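Local coordinates for ABC transporter, substrate binding protein (Mannopine) (PDB 5L9S), which serves as the periplasmic solute-binding component of an ABC transporter, probably capturing mannopine and handing it to the membrane permease for import, at residues A[150-155]-A[172-177]. Residues are numbered along the deposited sequence; the frame is centred on the assembly and turned at random.
Sequences RVLAAA and DRAFRK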
ATOM      1  N   ARG A 150       1.587   1.925  11.631  1.00 40.39           N
ATOM      2  CA  ARG A 150       2.931   1.912  11.046  1.00 37.09           C
ATOM      3  C   ARG A 150       3.930   2.680  11.909  1.00 40.77           C
ATOM      4  O   ARG A 150       5.108   2.375  11.892  1.00 40.60           O
ATOM      5  CB  ARG A 150       2.919   2.516   9.649  1.00 35.23           C
ATOM      6  CG  ARG A 150       2.416   1.621   8.538  1.00 40.35           C
ATOM      7  CD  ARG A 150       2.618   2.467   7.329  1.00 43.77           C
ATOM      8  NE  ARG A 150       1.513   2.473   6.373  1.00 51.49           N
ATOM      9  CZ  ARG A 150       0.347   3.075   6.548  1.00 59.56           C
ATOM     10  NH1 ARG A 150       0.056   3.653   7.710  1.00 61.88           N
ATOM     11  NH2 ARG A 150      -0.565   3.047   5.594  1.00 43.78           N
ATOM     12  N   VAL A 151       3.478   3.720  12.604  1.00 39.15           N
ATOM     13  CA  VAL A 151       4.330   4.506  13.503  1.00 40.71           C
ATOM     14  C   VAL A 151       4.655   3.630  14.743  1.00 46.55           C
ATOM     15  O   VAL A 151       5.810   3.573  15.173  1.00 46.05           O
ATOM     16  CB  VAL A 151       3.682   5.871  13.873  1.00 44.88           C
ATOM     17  CG1 VAL A 151       4.433   6.571  14.992  1.00 46.45           C
ATOM     18  CG2 VAL A 151       3.614   6.776  12.656  1.00 43.80           C
ATOM     19  N   LEU A 152       3.633   2.930  15.275  1.00 43.70           N
ATOM     20  CA  LEU A 152       3.713   2.005  16.404  1.00 44.72           C
ATOM     21  C   LEU A 152       4.577   0.791  16.084  1.00 46.64           C
ATOM     22  O   LEU A 152       5.458   0.449  16.871  1.00 45.80           O
ATOM     23  CB  LEU A 152       2.290   1.576  16.831  1.00 46.29           C
ATOM     24  CG  LEU A 152       1.371   2.693  17.401  1.00 51.49           C
ATOM     25  CD1 LEU A 152       0.011   2.144  17.759  1.00 52.20           C
ATOM     26  CD2 LEU A 152       1.976   3.341  18.631  1.00 51.78           C
ATOM     27  N   ALA A 153       4.356   0.167  14.904  1.00 43.29           N
ATOM     28  CA  ALA A 153       5.166  -0.951  14.404  1.00 42.94           C
ATOM     29  C   ALA A 153       6.641  -0.529  14.159  1.00 47.19           C
ATOM     30  O   ALA A 153       7.528  -1.333  14.441  1.00 49.74           O
ATOM     31  CB  ALA A 153       4.545  -1.538  13.143  1.00 42.36           C
ATOM     32  N   ALA A 154       6.914   0.724  13.690  1.00 41.58           N
ATOM     33  CA  ALA A 154       8.296   1.221  13.523  1.00 41.74           C
ATOM     34  C   ALA A 154       8.962   1.313  14.891  1.00 49.51           C
ATOM     35  O   ALA A 154      10.118   0.933  15.013  1.00 51.30           O
ATOM     36  CB  ALA A 154       8.317   2.589  12.847  1.00 41.86           C
ATOM     37  N   ALA A 155       8.214   1.754  15.931  1.00 46.96           N
ATOM     38  CA  ALA A 155       8.692   1.894  17.316  1.00 47.92           C
ATOM     39  C   ALA A 155       9.058   0.550  17.876  1.00 53.28           C
ATOM     40  O   ALA A 155      10.126   0.408  18.466  1.00 55.61           O
ATOM     41  CB  ALA A 155       7.633   2.560  18.186  1.00 49.27           C
ATOM     42  N   ASP A 172       1.291  -0.776  24.336  1.00 70.77           N
ATOM     43  CA  ASP A 172       1.863  -0.148  25.525  1.00 73.15           C
ATOM     44  C   ASP A 172       3.354   0.110  25.353  1.00 74.72           C
ATOM     45  O   ASP A 172       3.818   1.212  25.645  1.00 75.97           O
ATOM     46  CB  ASP A 172       1.571  -0.981  26.783  1.00 78.58           C
ATOM     47  CG  ASP A 172       0.110  -0.938  27.197  1.00 97.87           C
ATOM     48  OD1 ASP A 172      -0.471   0.172  27.210  1.00 97.87           O
ATOM     49  OD2 ASP A 172      -0.443  -2.008  27.549  1.00110.79           O
ATOM     50  N   ARG A 173       4.087  -0.886  24.816  1.00 67.35           N
ATOM     51  CA  ARG A 173       5.520  -0.816  24.552  1.00 64.89           C
ATOM     52  C   ARG A 173       5.803   0.175  23.426  1.00 67.57           C
ATOM     53  O   ARG A 173       6.699   1.004  23.571  1.00 69.24           O
ATOM     54  CB  ARG A 173       6.045  -2.210  24.213  1.00 60.25           C
ATOM     55  CG  ARG A 173       7.548  -2.348  24.109  1.00 64.30           C
ATOM     56  CD  ARG A 173       7.877  -3.796  23.816  1.00 66.95           C
ATOM     57  NE  ARG A 173       9.228  -3.950  23.291  1.00 68.18           N
ATOM     58  CZ  ARG A 173       9.814  -5.114  23.046  1.00 71.04           C
ATOM     59  NH1 ARG A 173       9.160  -6.250  23.244  1.00 60.44           N
ATOM     60  NH2 ARG A 173      11.044  -5.150  22.566  1.00 50.82           N
ATOM     61  N   ALA A 174       5.036   0.103  22.314  1.00 61.37           N
ATOM     62  CA  ALA A 174       5.171   0.998  21.163  1.00 58.39           C
ATOM     63  C   ALA A 174       5.092   2.486  21.552  1.00 63.20           C
ATOM     64  O   ALA A 174       5.916   3.282  21.076  1.00 63.22           O
ATOM     65  CB  ALA A 174       4.131   0.665  20.121  1.00 57.29           C
ATOM     66  N   PHE A 175       4.157   2.844  22.470  1.00 60.13           N
ATOM     67  CA  PHE A 175       3.999   4.214  22.972  1.00 60.52           C
ATOM     68  C   PHE A 175       5.125   4.627  23.896  1.00 66.08           C
ATOM     69  O   PHE A 175       5.514   5.797  23.876  1.00 66.37           O
ATOM     70  CB  PHE A 175       2.644   4.420  23.639  1.00 63.66           C
ATOM     71  CG  PHE A 175       1.539   4.766  22.671  1.00 63.52           C
ATOM     72  CD1 PHE A 175       1.522   5.993  22.018  1.00 65.82           C
ATOM     73  CD2 PHE A 175       0.503   3.875  22.427  1.00 64.85           C
ATOM     74  CE1 PHE A 175       0.492   6.320  21.142  1.00 65.34           C
ATOM     75  CE2 PHE A 175      -0.535   4.208  21.557  1.00 66.78           C
ATOM     76  CZ  PHE A 175      -0.542   5.434  20.932  1.00 64.44           C
ATOM     77  N   ARG A 176       5.657   3.664  24.692  1.00 64.37           N
ATOM     78  CA  ARG A 176       6.789   3.840  25.615  1.00 66.59           C
ATOM     79  C   ARG A 176       8.027   4.227  24.775  1.00 66.31           C
ATOM     80  O   ARG A 176       8.719   5.193  25.110  1.00 67.64           O
ATOM     81  CB  ARG A 176       7.055   2.521  26.365  1.00 70.58           C
ATOM     82  CG  ARG A 176       7.093   2.580  27.881  1.00 86.12           C
ATOM     83  CD  ARG A 176       7.341   1.165  28.422  1.00 98.33           C
ATOM     84  NE  ARG A 176       6.087   0.434  28.464  1.00 99.27           N
ATOM     85  CZ  ARG A 176       5.896  -0.862  28.216  1.00106.91           C
ATOM     86  NH1 ARG A 176       6.916  -1.646  27.868  1.00 88.43           N
ATOM     87  NH2 ARG A 176       4.682  -1.382  28.305  1.00 90.35           N
ATOM     88  N   LYS A 177       8.257   3.504  23.652  1.00 57.93           N
ATOM     89  CA  LYS A 177       9.362   3.759  22.731  1.00 56.17           C
ATOM     90  C   LYS A 177       9.211   5.123  22.041  1.00 60.70           C
ATOM     91  O   LYS A 177      10.200   5.868  21.968  1.00 60.36           O
ATOM     92  CB  LYS A 177       9.537   2.609  21.714  1.00 54.67           C
ATOM     93  CG  LYS A 177      10.846   2.644  20.884  1.00 54.80           C
ATOM     94  CD  LYS A 177      12.095   2.257  21.690  1.00 59.44           C
ATOM     95  CE  LYS A 177      13.357   2.248  20.871  1.00 61.83           C
ATOM     96  NZ  LYS A 177      14.567   2.190  21.734  1.00 67.70           N
TER
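L152 sets one methyl, CD2, squarely over a face of the F175 ring, 3.9 Å from the ring centroid and only 9° off its normal, a CH-pi contact. With CG beside the backbone N and anti to the carbonyl carbon (chi1 -65°), the leucine branch reaches past A174 to the ring, and the same methyl lies 3.7 Å from A174 CB. That alanine methyl points toward segment 150-155 and fits between the leucine side chain and the backbone, with L152 O 3.5 Å from A174 CB. One turn on, A155 CB faces A174 O at 3.4 Å and also meets the foot of K177. The lysine touches by its aliphatic base, CG packing 3.4 Å from A155 O; a bend at chi2 then carries the chain away, and its ammonium forms weak, long ion pairs with D159 and E180. With alanines A155 and A174 at the crossing, the axes of segments 150-155 and 172-177 come within 8.3 Å at 80°. Helix 307-325 packs against the same side chains, L317 touching L152, and W321 and W324 meeting F175. Between the two segments the contact rests on van der Waals packing and buried apolar surface, while R173 adds a salt bridge to D159 just beyond helix 149-158.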